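Local coordinates for protein RsfP (Uncultured bacterium, PDB 4GLJ) that probably catalyses the phosphate-dependent cleavage of methylthioadenosine to adenine and methylthioribose 1-phosphate, and binds the dye rhodamine B, at residues L88-I93 with A210-A215; S101-L106 with Q192-G197; L206-S211 with K266-T271. One frame throughout, in Å; residues are numbered along the deposited sequence. Where two conformers were deposited one is given.

Interaction 1: residues L88-I93 with A210-A215; sequences LGVRYI and ASIAYA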
ATOM      1  N   LEU A  88      15.227  21.509  17.353  1.00 34.43           N
ATOM      2  CA  LEU A  88      15.220  22.990  17.530  1.00 38.13           C
ATOM      3  C   LEU A  88      14.250  23.381  18.652  1.00 40.19           C
ATOM      4  O   LEU A  88      14.137  24.541  19.011  1.00 41.88           O
ATOM      5  CB  LEU A  88      14.807  23.648  16.188  1.00 39.36           C
ATOM      6  CG  LEU A  88      15.857  23.560  15.057  1.00 38.70           C
ATOM      7  CD1 LEU A  88      15.332  23.991  13.679  1.00 39.12           C
ATOM      8  CD2 LEU A  88      17.049  24.433  15.465  1.00 42.55           C
ATOM      9  N   GLY A  89      13.497  22.405  19.161  1.00 36.66           N
ATOM     10  CA  GLY A  89      12.500  22.637  20.206  1.00 36.38           C
ATOM     11  C   GLY A  89      11.134  23.033  19.701  1.00 35.65           C
ATOM     12  O   GLY A  89      10.307  23.572  20.428  1.00 35.76           O
ATOM     13  N   VAL A  90      10.868  22.755  18.430  1.00 35.11           N
ATOM     14  CA  VAL A  90       9.597  23.144  17.819  1.00 34.80           C
ATOM     15  C   VAL A  90       8.481  22.380  18.517  1.00 36.67           C
ATOM     16  O   VAL A  90       8.573  21.165  18.745  1.00 34.08           O
ATOM     17  CB  VAL A  90       9.622  22.803  16.296  1.00 33.89           C
ATOM     18  CG1 VAL A  90       8.246  22.928  15.633  1.00 33.05           C
ATOM     19  CG2 VAL A  90      10.676  23.704  15.614  1.00 34.13           C
ATOM     20  N   ARG A  91       7.445  23.108  18.876  1.00 29.41           N
ATOM     21  CA  ARG A  91       6.295  22.573  19.567  0.50 28.95           C
ATOM     22  C   ARG A  91       5.084  22.646  18.637  1.00 28.08           C
ATOM     23  O   ARG A  91       4.094  21.966  18.862  1.00 27.83           O
ATOM     24  CB  ARG A  91       6.048  23.418  20.826  0.50 29.89           C
ATOM     25  CG  ARG A  91       7.209  23.303  21.824  0.50 30.37           C
ATOM     26  CD  ARG A  91       7.115  24.334  22.936  0.50 32.53           C
ATOM     27  NE  ARG A  91       5.822  24.249  23.578  0.50 33.26           N
ATOM     28  CZ  ARG A  91       4.991  25.254  23.762  0.50 31.33           C
ATOM     29  NH1 ARG A  91       5.305  26.487  23.410  0.50 33.96           N
ATOM     30  NH2 ARG A  91       3.840  24.995  24.312  0.50 32.20           N
ATOM     31  N   TYR A  92       5.189  23.505  17.618  1.00 27.46           N
ATOM     32  CA  TYR A  92       4.054  23.687  16.675  1.00 28.27           C
ATOM     33  C   TYR A  92       4.556  23.684  15.263  1.00 27.19           C
ATOM     34  O   TYR A  92       5.483  24.376  14.953  1.00 27.29           O
ATOM     35  CB  TYR A  92       3.299  25.008  16.865  1.00 26.82           C
ATOM     36  CG  TYR A  92       2.776  25.225  18.313  1.00 31.59           C
ATOM     37  CD1 TYR A  92       1.579  24.626  18.759  1.00 29.71           C
ATOM     38  CD2 TYR A  92       3.543  25.949  19.232  1.00 33.42           C
ATOM     39  CE1 TYR A  92       1.112  24.827  20.066  1.00 30.56           C
ATOM     40  CE2 TYR A  92       3.112  26.155  20.564  1.00 31.26           C
ATOM     41  CZ  TYR A  92       1.895  25.606  20.951  1.00 33.86           C
ATOM     42  OH  TYR A  92       1.471  25.814  22.239  1.00 32.39           O
ATOM     43  N   ILE A  93       3.919  22.867  14.401  1.00 26.11           N
ATOM     44  CA  ILE A  93       4.199  22.890  12.928  1.00 25.91           C
ATOM     45  C   ILE A  93       2.940  23.252  12.155  1.00 25.37           C
ATOM     46  O   ILE A  93       1.873  22.690  12.416  1.00 25.72           O
ATOM     47  CB  ILE A  93       4.681  21.492  12.402  1.00 24.41           C
ATOM     48  CG1 ILE A  93       6.051  21.211  13.025  1.00 24.14           C
ATOM     49  CG2 ILE A  93       4.781  21.482  10.867  1.00 23.68           C
ATOM     50  CD1 ILE A  93       6.550  19.777  12.753  1.00 23.53           C
ATOM     51  N   ALA A 210       6.778  12.578  17.486  1.00 22.96           N
ATOM     52  CA  ALA A 210       7.749  13.514  18.023  1.00 24.40           C
ATOM     53  C   ALA A 210       7.133  14.481  19.018  1.00 24.66           C
ATOM     54  O   ALA A 210       7.787  15.454  19.418  1.00 25.92           O
ATOM     55  CB  ALA A 210       8.410  14.296  16.915  1.00 22.74           C
ATOM     56  N   SER A 211       5.886  14.225  19.415  1.00 25.60           N
ATOM     57  CA  SER A 211       5.132  15.090  20.358  1.00 28.76           C
ATOM     58  C   SER A 211       5.050  16.569  19.890  1.00 29.98           C
ATOM     59  O   SER A 211       5.118  17.484  20.706  1.00 31.05           O
ATOM     60  CB  SER A 211       5.767  14.979  21.765  1.00 30.54           C
ATOM     61  OG  SER A 211       5.690  13.628  22.244  1.00 33.43           O
ATOM     62  N   ILE A 212       4.882  16.803  18.592  1.00 27.85           N
ATOM     63  CA  ILE A 212       4.773  18.160  18.046  1.00 26.36           C
ATOM     64  C   ILE A 212       3.382  18.363  17.468  1.00 27.11           C
ATOM     65  O   ILE A 212       2.911  17.522  16.701  1.00 24.91           O
ATOM     66  CB  ILE A 212       5.788  18.396  16.918  1.00 25.63           C
ATOM     67  CG1 ILE A 212       7.221  18.190  17.384  1.00 27.25           C
ATOM     68  CG2 ILE A 212       5.596  19.784  16.278  1.00 25.68           C
ATOM     69  CD1 ILE A 212       8.294  18.154  16.262  1.00 26.63           C
ATOM     70  N   ALA A 213       2.731  19.463  17.807  1.00 27.63           N
ATOM     71  CA  ALA A 213       1.409  19.747  17.336  1.00 28.30           C
ATOM     72  C   ALA A 213       1.533  20.115  15.889  1.00 27.51           C
ATOM     73  O   ALA A 213       2.421  20.846  15.498  1.00 28.64           O
ATOM     74  CB  ALA A 213       0.773  20.898  18.165  1.00 31.83           C
ATOM     75  N   TYR A 214       0.650  19.575  15.063  1.00 26.27           N
ATOM     76  CA  TYR A 214       0.859  19.632  13.632  1.00 23.95           C
ATOM     77  C   TYR A 214      -0.499  19.807  13.016  1.00 23.62           C
ATOM     78  O   TYR A 214      -1.453  19.064  13.323  1.00 24.38           O
ATOM     79  CB  TYR A 214       1.491  18.336  13.108  1.00 24.86           C
ATOM     80  CG  TYR A 214       1.648  18.209  11.575  1.00 24.14           C
ATOM     81  CD1 TYR A 214       0.532  17.824  10.775  1.00 24.80           C
ATOM     82  CD2 TYR A 214       2.876  18.376  10.980  1.00 22.66           C
ATOM     83  CE1 TYR A 214       0.633  17.703   9.399  1.00 22.73           C
ATOM     84  CE2 TYR A 214       3.030  18.268   9.593  1.00 23.51           C
ATOM     85  CZ  TYR A 214       1.899  17.912   8.810  1.00 24.39           C
ATOM     86  OH  TYR A 214       2.068  17.721   7.435  1.00 23.59           O
ATOM     87  N   ALA A 215      -0.607  20.820  12.145  1.00 24.05           N
ATOM     88  CA  ALA A 215      -1.833  20.996  11.344  1.00 24.21           C
ATOM     89  C   ALA A 215      -1.490  21.494   9.940  1.00 23.75           C
ATOM     90  O   ALA A 215      -0.356  21.918   9.664  1.00 24.42           O
ATOM     91  CB  ALA A 215      -2.888  21.884  12.033  1.00 24.17           C
TER
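Ile93 meets two side chains of segment 210-215, each with a different branch. Its CG1 lies 3.6 Å from CG2 of Ile212, and its CD1 stays close to the same methyl. Its CG2 reaches the other way, 3.6 Å from CD2 of Tyr214, and approaches that ring at a slant. The first torsion explains the split: CG1 is anti to the carbonyl carbon (chi1 -67°), which leaves CG2 anti to the backbone N. With an alanine here both branches are lost, which would probably open a gap between Ile212 CG2 and the Tyr214 ring and leave that ring with less to pack against. Ile212 also rests its CG1 on the backbone, 3.5 Å from Val90 O. On the other side of the sheet, Tyr92 CD1 packs on Ala213 CB at 3.9 Å. Tyr92 and Ala213 begin two parallel strands, 92-101 and 213-221, of the central mixed sheet of the phosphorylase superfamily fold. The backbone ladder alternates between the strands. Ala213 N donates to Arg91 O (3.0 Å), Ile93 N to Ala213 O (2.7 Å) and Ala215 N to Ile93 O (3.1 Å). Helix 78-87 packs on Ile93 through Ile82 and Leu85, while Val147 of helix 145-157 packs on Tyr92 and Ala213. Both buried tyrosine hydroxyls have partners further out: Tyr92 OH bonds to Pro265 O, and Tyr214 OH to Glu203 OE1.

Interaction 2: residues S101-L106 with Q192-G197; sequences SLQETL and QADIIG. With RHB (N-[9-(2-carboxyphenyl)-6-(diethylamino)-3H-xanthen-3-ylidene]-N-ethylethanaminium), chain C.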
ATOM      1  N   SER A 101      -8.634  19.401  -5.436  1.00 26.61           N
ATOM      2  CA  SER A 101      -9.964  19.323  -4.820  1.00 26.59           C
ATOM      3  C   SER A 101     -10.738  18.117  -5.337  1.00 28.01           C
ATOM      4  O   SER A 101     -10.728  17.816  -6.552  1.00 27.89           O
ATOM      5  CB  SER A 101     -10.802  20.571  -5.179  1.00 31.50           C
ATOM      6  OG  SER A 101     -12.205  20.310  -4.910  1.00 29.47           O
ATOM      7  N   LEU A 102     -11.411  17.431  -4.438  1.00 24.96           N
ATOM      8  CA  LEU A 102     -12.351  16.355  -4.824  1.00 27.04           C
ATOM      9  C   LEU A 102     -13.811  16.785  -4.681  1.00 29.31           C
ATOM     10  O   LEU A 102     -14.717  15.981  -4.860  1.00 33.06           O
ATOM     11  CB  LEU A 102     -12.098  15.130  -3.906  1.00 25.27           C
ATOM     12  CG  LEU A 102     -10.698  14.486  -3.992  1.00 28.39           C
ATOM     13  CD1 LEU A 102     -10.436  13.514  -2.848  1.00 25.03           C
ATOM     14  CD2 LEU A 102     -10.538  13.797  -5.371  1.00 29.90           C
ATOM     15  N   GLN A 103     -14.089  18.067  -4.447  1.00 30.74           N
ATOM     16  CA  GLN A 103     -15.447  18.492  -4.125  1.00 30.70           C
ATOM     17  C   GLN A 103     -15.713  19.796  -4.896  1.00 32.96           C
ATOM     18  O   GLN A 103     -14.867  20.732  -4.924  1.00 29.74           O
ATOM     19  CB  GLN A 103     -15.595  18.741  -2.594  1.00 33.85           C
ATOM     20  CG  GLN A 103     -15.368  17.544  -1.671  1.00 32.75           C
ATOM     21  CD  GLN A 103     -16.374  16.419  -1.955  1.00 41.85           C
ATOM     22  OE1 GLN A 103     -17.470  16.701  -2.416  1.00 43.46           O
ATOM     23  NE2 GLN A 103     -15.979  15.142  -1.745  1.00 40.25           N
ATOM     24  N   GLU A 104     -16.878  19.848  -5.525  1.00 32.04           N
ATOM     25  CA  GLU A 104     -17.314  21.062  -6.266  1.00 39.56           C
ATOM     26  C   GLU A 104     -17.151  22.402  -5.552  1.00 37.99           C
ATOM     27  O   GLU A 104     -16.785  23.438  -6.133  1.00 39.40           O
ATOM     28  CB  GLU A 104     -18.767  20.900  -6.679  1.00 43.66           C
ATOM     29  CG  GLU A 104     -19.115  21.933  -7.722  1.00 60.26           C
ATOM     30  CD  GLU A 104     -18.115  21.931  -8.899  1.00 69.55           C
ATOM     31  OE1 GLU A 104     -17.822  20.824  -9.463  1.00 68.96           O
ATOM     32  OE2 GLU A 104     -17.634  23.046  -9.253  1.00 74.33           O
ATOM     33  N   THR A 105     -17.471  22.397  -4.274  1.00 38.13           N
ATOM     34  CA  THR A 105     -17.434  23.634  -3.508  1.00 39.05           C
ATOM     35  C   THR A 105     -16.031  24.038  -3.054  1.00 37.59           C
ATOM     36  O   THR A 105     -15.857  25.141  -2.559  1.00 35.32           O
ATOM     37  CB  THR A 105     -18.259  23.459  -2.251  1.00 41.52           C
ATOM     38  OG1 THR A 105     -17.814  22.247  -1.644  1.00 45.62           O
ATOM     39  CG2 THR A 105     -19.754  23.386  -2.630  1.00 46.36           C
ATOM     40  N   LEU A 106     -15.028  23.151  -3.182  1.00 34.93           N
ATOM     41  CA  LEU A 106     -13.623  23.551  -2.916  1.00 34.18           C
ATOM     42  C   LEU A 106     -12.952  23.907  -4.236  1.00 34.96           C
ATOM     43  O   LEU A 106     -12.574  22.997  -5.044  1.00 35.76           O
ATOM     44  CB  LEU A 106     -12.842  22.447  -2.206  1.00 33.37           C
ATOM     45  CG  LEU A 106     -13.609  21.859  -1.022  1.00 36.07           C
ATOM     46  CD1 LEU A 106     -12.882  20.659  -0.458  1.00 34.92           C
ATOM     47  CD2 LEU A 106     -13.765  22.889   0.064  1.00 35.38           C
ATOM     48  N   GLN A 192     -15.376   9.698   1.059  1.00 35.87           N
ATOM     49  CA  GLN A 192     -15.647  11.024   1.700  1.00 39.10           C
ATOM     50  C   GLN A 192     -14.394  11.866   1.897  1.00 35.65           C
ATOM     51  O   GLN A 192     -14.335  12.620   2.839  1.00 39.15           O
ATOM     52  CB  GLN A 192     -16.261  10.877   3.093  1.00 42.87           C
ATOM     53  CG  GLN A 192     -17.258   9.765   3.256  1.00 51.74           C
ATOM     54  CD  GLN A 192     -18.591  10.182   2.752  1.00 55.44           C
ATOM     55  OE1 GLN A 192     -19.470  10.495   3.533  1.00 62.11           O
ATOM     56  NE2 GLN A 192     -18.744  10.219   1.430  1.00 56.06           N
ATOM     57  N   ALA A 193     -13.378  11.691   1.084  1.00 32.39           N
ATOM     58  CA  ALA A 193     -12.263  12.572   1.141  1.00 31.03           C
ATOM     59  C   ALA A 193     -12.628  13.863   0.359  1.00 33.85           C
ATOM     60  O   ALA A 193     -13.375  13.787  -0.618  1.00 33.07           O
ATOM     61  CB  ALA A 193     -11.050  11.907   0.503  1.00 28.65           C
ATOM     62  N   ASP A 194     -11.986  14.996   0.693  1.00 25.95           N
ATOM     63  CA  ASP A 194     -12.348  16.307   0.144  1.00 26.06           C
ATOM     64  C   ASP A 194     -11.227  16.924  -0.703  1.00 24.58           C
ATOM     65  O   ASP A 194     -11.503  17.656  -1.649  1.00 26.94           O
ATOM     66  CB  ASP A 194     -12.668  17.240   1.322  1.00 27.68           C
ATOM     67  CG  ASP A 194     -13.889  16.748   2.111  1.00 33.26           C
ATOM     68  OD1 ASP A 194     -13.764  16.458   3.325  1.00 33.69           O
ATOM     69  OD2 ASP A 194     -14.983  16.603   1.474  1.00 35.26           O
ATOM     70  N   ILE A 195      -9.994  16.638  -0.324  1.00 21.63           N
ATOM     71  CA  ILE A 195      -8.797  17.130  -0.983  1.00 21.07           C
ATOM     72  C   ILE A 195      -7.760  15.970  -1.014  1.00 21.58           C
ATOM     73  O   ILE A 195      -7.816  15.066  -0.186  1.00 21.70           O
ATOM     74  CB  ILE A 195      -8.222  18.365  -0.279  1.00 21.29           C
ATOM     75  CG1 ILE A 195      -7.822  18.053   1.185  1.00 22.21           C
ATOM     76  CG2 ILE A 195      -9.240  19.533  -0.378  1.00 21.45           C
ATOM     77  CD1 ILE A 195      -7.204  19.206   1.988  1.00 22.58           C
ATOM     78  N   ILE A 196      -6.844  16.065  -1.970  1.00 20.20           N
ATOM     79  CA  ILE A 196      -5.840  15.101  -2.255  1.00 20.28           C
ATOM     80  C   ILE A 196      -4.473  15.722  -2.332  1.00 20.71           C
ATOM     81  O   ILE A 196      -4.227  16.718  -3.078  1.00 21.78           O
ATOM     82  CB  ILE A 196      -6.191  14.278  -3.538  1.00 21.48           C
ATOM     83  CG1 ILE A 196      -5.061  13.246  -3.868  1.00 21.42           C
ATOM     84  CG2 ILE A 196      -6.470  15.179  -4.740  1.00 24.35           C
ATOM     85  CD1 ILE A 196      -5.654  12.048  -4.575  1.00 25.36           C
ATOM     86  N   GLY A 197      -3.529  15.126  -1.624  1.00 20.49           N
ATOM     87  CA  GLY A 197      -2.157  15.622  -1.719  1.00 22.10           C
ATOM     88  C   GLY A 197      -1.197  14.414  -1.643  1.00 23.17           C
ATOM     89  O   GLY A 197      -1.662  13.281  -1.652  1.00 20.90           O
TER
HETATM   90  O2  RHB C 302      -4.354  21.174 -11.128  0.50 63.09           O
HETATM   91  C26 RHB C 302      -3.543  22.016 -11.577  0.50 65.11           C
HETATM   92  C19 RHB C 302      -2.143  21.929 -11.033  0.50 64.06           C
HETATM   93  C14 RHB C 302      -1.791  20.798 -10.340  0.50 59.19           C
HETATM   94  C15 RHB C 302      -0.508  20.674  -9.822  0.50 64.93           C
HETATM   95  C16 RHB C 302       0.428  21.693  -9.958  0.50 65.51           C
HETATM   96  C17 RHB C 302       0.073  22.850 -10.642  0.50 61.93           C
HETATM   97  C18 RHB C 302      -1.211  22.957 -11.167  0.50 65.50           C
HETATM   98  C9  RHB C 302      -2.737  19.665 -10.205  0.50 58.60           C
HETATM   99  C8  RHB C 302      -3.586  19.267 -11.348  0.50 57.97           C
HETATM  100  C13 RHB C 302      -3.501  20.019 -12.511  0.50 61.82           C
HETATM  101  C12 RHB C 302      -4.297  19.699 -13.598  0.50 61.49           C
HETATM  102  C11 RHB C 302      -5.175  18.622 -13.539  0.50 64.70           C
HETATM  103  N1  RHB C 302      -5.942  18.374 -14.712  0.50 63.57           N
HETATM  104  C35 RHB C 302      -5.056  18.164 -15.877  0.50 65.86           C
HETATM  105  C36 RHB C 302      -5.034  19.371 -16.796  0.50 68.16           C
HETATM  106  C22 RHB C 302      -6.857  17.217 -14.591  0.50 64.31           C
HETATM  107  C23 RHB C 302      -6.843  16.385 -15.862  0.50 55.15           C
HETATM  108  C10 RHB C 302      -5.257  17.858 -12.354  0.50 63.59           C
HETATM  109  C7  RHB C 302      -4.450  18.170 -11.234  0.50 61.12           C
HETATM  110  O1  RHB C 302      -4.507  17.445 -10.031  0.50 55.99           O
HETATM  111  C1  RHB C 302      -3.712  17.763  -8.921  0.50 55.68           C
HETATM  112  C2  RHB C 302      -2.820  18.853  -8.971  0.50 57.28           C
HETATM  113  C6  RHB C 302      -3.761  17.028  -7.724  0.50 49.32           C
HETATM  114  C5  RHB C 302      -2.923  17.432  -6.665  0.50 46.78           C
HETATM  115  C4  RHB C 302      -2.062  18.512  -6.730  0.50 47.50           C
HETATM  116  C3  RHB C 302      -2.009  19.229  -7.902  0.50 57.06           C
HETATM  117  N2  RHB C 302      -2.874  16.708  -5.492  0.50 40.73           N
HETATM  118  C24 RHB C 302      -3.067  15.369  -6.006  0.50 41.44           C
HETATM  119  C25 RHB C 302      -1.989  14.519  -5.397  0.50 36.24           C
HETATM  120  C33 RHB C 302      -1.463  16.665  -5.097  0.50 37.67           C
HETATM  121  C34 RHB C 302      -0.960  18.039  -4.680  0.50 35.99           C
HETATM  122  O3  RHB C 302      -3.894  22.902 -12.406  0.50 61.54           O
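Leu102 and Gln103 pack against Ala193 and Asp194 where strand 92-101 runs out beside the short strand 195-197. The two strands are antiparallel here, with Ser101 and Ile195 as a non-hydrogen-bonded pair. Leu102 is gripped through both backbone and side chain. Its N donates to Asp194 O at 2.8 Å, from above the carbonyl plane. Its CD1 lies 3.8 Å from Ala193 CB, and its CD2 lies loosely by Ile196 CG2, at 4.3 Å. Gln103 bends at its second torsion (chi2 -61°), and this brings the amide N beside Ala193 O. Its NE2 donates to Ala193 O at 3.1 Å, with the acceptor almost in the amide plane. The Asp194 side chain crosses that of Gln103 at a slant: its OD2 is 3.3 Å from Gln103 CG, and its carboxylate is turned 69° from the amide. The other carboxylate oxygen, OD1, accepts from Thr170 N, which ties the group to the neighbouring strand 169-173. Beyond Gln103 a type I turn to Leu106 folds the chain back, so that Leu106 CD1 reaches Ile195 CG2. An ST turn holds the start of this loop, with Gln103 N donating to Ser101 OG. Arg189 binds Leu102 O. Strand 195-197 also lines a pocket for rhodamine B: Ile196 CG1 touches C24 of an N-ethyl group at 3.6 Å, and Gly197 CA lies 3.6 Å from C33 of the other.

Interaction 3: residues L206-S211 with K266-T271; sequences LAREAS and KSIAHT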
ATOM      1  N   LEU A 206       4.716  11.215  11.997  1.00 20.07           N
ATOM      2  CA  LEU A 206       6.035  11.465  12.565  1.00 21.30           C
ATOM      3  C   LEU A 206       6.003  12.656  13.549  1.00 21.10           C
ATOM      4  O   LEU A 206       6.605  12.594  14.624  1.00 20.70           O
ATOM      5  CB  LEU A 206       7.070  11.688  11.435  1.00 20.11           C
ATOM      6  CG  LEU A 206       7.234  10.374  10.590  1.00 22.17           C
ATOM      7  CD1 LEU A 206       7.976  10.642   9.269  1.00 18.94           C
ATOM      8  CD2 LEU A 206       7.965   9.268  11.387  1.00 22.78           C
ATOM      9  N   ALA A 207       5.295  13.712  13.181  1.00 20.56           N
ATOM     10  CA  ALA A 207       5.149  14.900  14.051  1.00 20.76           C
ATOM     11  C   ALA A 207       4.457  14.436  15.337  1.00 22.99           C
ATOM     12  O   ALA A 207       4.851  14.844  16.460  1.00 24.04           O
ATOM     13  CB  ALA A 207       4.300  15.983  13.328  1.00 21.12           C
ATOM     14  N   ARG A 208       3.429  13.577  15.224  1.00 21.48           N
ATOM     15  CA  ARG A 208       2.733  13.100  16.423  1.00 23.19           C
ATOM     16  C   ARG A 208       3.684  12.278  17.315  1.00 25.94           C
ATOM     17  O   ARG A 208       3.719  12.454  18.544  1.00 24.90           O
ATOM     18  CB  ARG A 208       1.510  12.266  16.033  1.00 24.00           C
ATOM     19  CG  ARG A 208       0.616  11.826  17.187  1.00 27.03           C
ATOM     20  CD  ARG A 208       0.056  12.939  18.111  1.00 27.40           C
ATOM     21  NE  ARG A 208      -0.619  13.978  17.309  1.00 28.97           N
ATOM     22  CZ  ARG A 208      -1.917  13.933  16.992  1.00 28.34           C
ATOM     23  NH1 ARG A 208      -2.687  12.917  17.454  1.00 30.30           N
ATOM     24  NH2 ARG A 208      -2.492  14.938  16.325  1.00 27.08           N
ATOM     25  N   GLU A 209       4.463  11.380  16.699  1.00 22.96           N
ATOM     26  CA  GLU A 209       5.430  10.581  17.472  1.00 24.59           C
ATOM     27  C   GLU A 209       6.485  11.444  18.126  1.00 22.64           C
ATOM     28  O   GLU A 209       7.080  11.035  19.157  1.00 25.17           O
ATOM     29  CB  GLU A 209       6.159   9.568  16.583  1.00 24.47           C
ATOM     30  CG  GLU A 209       5.223   8.443  16.123  1.00 24.21           C
ATOM     31  CD  GLU A 209       5.948   7.374  15.337  1.00 24.55           C
ATOM     32  OE1 GLU A 209       7.108   7.652  14.895  1.00 22.29           O
ATOM     33  OE2 GLU A 209       5.343   6.261  15.143  1.00 24.81           O
ATOM     34  N   ALA A 210       6.778  12.578  17.486  1.00 22.96           N
ATOM     35  CA  ALA A 210       7.749  13.514  18.023  1.00 24.40           C
ATOM     36  C   ALA A 210       7.133  14.481  19.018  1.00 24.66           C
ATOM     37  O   ALA A 210       7.787  15.454  19.418  1.00 25.92           O
ATOM     38  CB  ALA A 210       8.410  14.296  16.915  1.00 22.74           C
ATOM     39  N   SER A 211       5.886  14.225  19.415  1.00 25.60           N
ATOM     40  CA  SER A 211       5.132  15.090  20.358  1.00 28.76           C
ATOM     41  C   SER A 211       5.050  16.569  19.890  1.00 29.98           C
ATOM     42  O   SER A 211       5.118  17.484  20.706  1.00 31.05           O
ATOM     43  CB  SER A 211       5.767  14.979  21.765  1.00 30.54           C
ATOM     44  OG  SER A 211       5.690  13.628  22.244  1.00 33.43           O
ATOM     45  N   LYS A 266      -2.529  24.519  24.335  1.00 45.03           N
ATOM     46  CA  LYS A 266      -2.086  23.245  24.846  1.00 47.09           C
ATOM     47  C   LYS A 266      -2.482  22.266  23.741  1.00 43.83           C
ATOM     48  O   LYS A 266      -3.557  22.395  23.127  1.00 43.46           O
ATOM     49  CB  LYS A 266      -2.841  22.952  26.146  1.00 55.18           C
ATOM     50  CG  LYS A 266      -1.960  22.661  27.346  1.00 63.50           C
ATOM     51  CD  LYS A 266      -2.769  22.796  28.637  1.00 69.40           C
ATOM     52  CE  LYS A 266      -2.614  21.568  29.538  1.00 73.41           C
ATOM     53  NZ  LYS A 266      -2.860  20.304  28.753  1.00 69.13           N
ATOM     54  N   SER A 267      -1.600  21.329  23.424  1.00 41.18           N
ATOM     55  CA  SER A 267      -1.938  20.338  22.423  1.00 38.05           C
ATOM     56  C   SER A 267      -1.870  18.919  23.020  1.00 39.98           C
ATOM     57  O   SER A 267      -0.931  18.569  23.733  1.00 38.34           O
ATOM     58  CB  SER A 267      -0.979  20.454  21.221  1.00 37.44           C
ATOM     59  OG  SER A 267      -1.348  19.497  20.208  1.00 37.67           O
ATOM     60  N   ILE A 268      -2.843  18.080  22.681  1.00 41.32           N
ATOM     61  CA  ILE A 268      -2.731  16.688  23.033  1.00 41.08           C
ATOM     62  C   ILE A 268      -1.464  16.057  22.417  1.00 36.62           C
ATOM     63  O   ILE A 268      -0.927  15.124  22.998  1.00 34.46           O
ATOM     64  CB  ILE A 268      -4.039  15.870  22.823  1.00 46.64           C
ATOM     65  CG1 ILE A 268      -4.564  15.855  21.360  1.00 48.87           C
ATOM     66  CG2 ILE A 268      -5.175  16.416  23.715  1.00 47.34           C
ATOM     67  CD1 ILE A 268      -3.700  16.308  20.182  1.00 48.29           C
ATOM     68  N   ALA A 269      -0.927  16.623  21.317  1.00 32.39           N
ATOM     69  CA  ALA A 269       0.301  16.059  20.695  1.00 31.82           C
ATOM     70  C   ALA A 269       1.488  16.113  21.661  1.00 32.07           C
ATOM     71  O   ALA A 269       2.416  15.284  21.573  1.00 30.08           O
ATOM     72  CB  ALA A 269       0.654  16.744  19.371  1.00 30.80           C
ATOM     73  N   HIS A 270       1.451  17.069  22.561  1.00 31.94           N
ATOM     74  CA  HIS A 270       2.547  17.354  23.435  1.00 33.96           C
ATOM     75  C   HIS A 270       2.884  16.252  24.387  1.00 34.17           C
ATOM     76  O   HIS A 270       4.001  16.163  24.848  1.00 34.90           O
ATOM     77  CB  HIS A 270       2.366  18.701  24.106  1.00 35.50           C
ATOM     78  CG  HIS A 270       2.448  19.862  23.156  1.00 36.38           C
ATOM     79  ND1 HIS A 270       1.842  21.003  23.378  1.00 39.06           N
ATOM     80  CD2 HIS A 270       3.092  20.001  21.946  1.00 34.00           C
ATOM     81  CE1 HIS A 270       2.081  21.830  22.378  1.00 39.75           C
ATOM     82  NE2 HIS A 270       2.846  21.215  21.507  1.00 35.02           N
ATOM     83  N   THR A 271       1.926  15.402  24.695  1.00 33.51           N
ATOM     84  CA  THR A 271       2.146  14.265  25.528  1.00 36.13           C
ATOM     85  C   THR A 271       1.845  12.956  24.789  1.00 36.44           C
ATOM     86  O   THR A 271       1.625  11.939  25.454  1.00 35.17           O
ATOM     87  CB  THR A 271       1.249  14.371  26.790  1.00 38.90           C
ATOM     88  OG1 THR A 271      -0.080  14.722  26.389  1.00 40.66           O
ATOM     89  CG2 THR A 271       1.742  15.509  27.775  1.00 43.18           C
TER
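Ser211 and Arg208 press against Ala269 and His270, joining the C-terminal end of helix 200-209 to a short 3-10 turn at 268-270. The helix closes with a Schellman motif. Ser211 is its positive-phi residue, and its N bonds back to Arg208 O. This turns the CA of Ser211 onto the 3-10 segment, 3.0 Å from Ala269 O, in a CA-H...O contact with an angle of 132° at the hydrogen. Ser211 CB, roughly square to that contact, still lies 3.4 Å from the same oxygen.

The His270 CB points away from segment 206-211, yet its ring meets Ser211 by an edge, with CD2 3.5 Å from Ser211 O, which lies near the ring plane. Ser267 CB sits over one ring face, toward its rim. NE2 bonds to Arg91 O, and the ring also packs edge-to-face with Tyr92, so its rotation is limited from several directions.

Arg208 meets Ala269 from another direction, at its methyl. Its CG is anti to the backbone N (chi1 -174°), and the chain then bends twice, at chi2 and chi3. The bends lay CD and NE beside the alanine methyl, with NE 3.7 Å from Ala269 CB. The guanidinium turns one face to Ile268, whose CD1 sits off toward the rim and 4.3 Å from NH2. The charged end is held elsewhere, NH2 donating to Asp141 O. Next along the helix, Glu209 points away from the turn and bonds to Gln178 of the second subunit.

The 3-10 segment is braced from within. His270 N bonds to Ser267 O at 3.0 Å. Ser267 also makes an ST turn: its OG accepts from Ala269 N at 3.1 Å, with an N-H...O angle of 153°.

Overall arrangement
Interactions 1 and 3 are neighbours, with centres about 7 Å apart. They share Ala210 and Ser211, where helix 200-209 ends and the chain passes into strand 213-221. Interaction 3 sets the 266-271 turn against the end of that helix, and the same turn also touches interaction 1 through His270 and Arg91. Interaction 2 lies on the opposite side of the chain's centre from interaction 1, about 26 Å away between centres, and about 27 Å from interaction 3. In sequence it is nested inside the loop that interaction 1 closes, and it closes before interaction 3 opens. Strand 92-101 begins in interaction 1 and ends in interaction 2, beside a rhodamine B pocket.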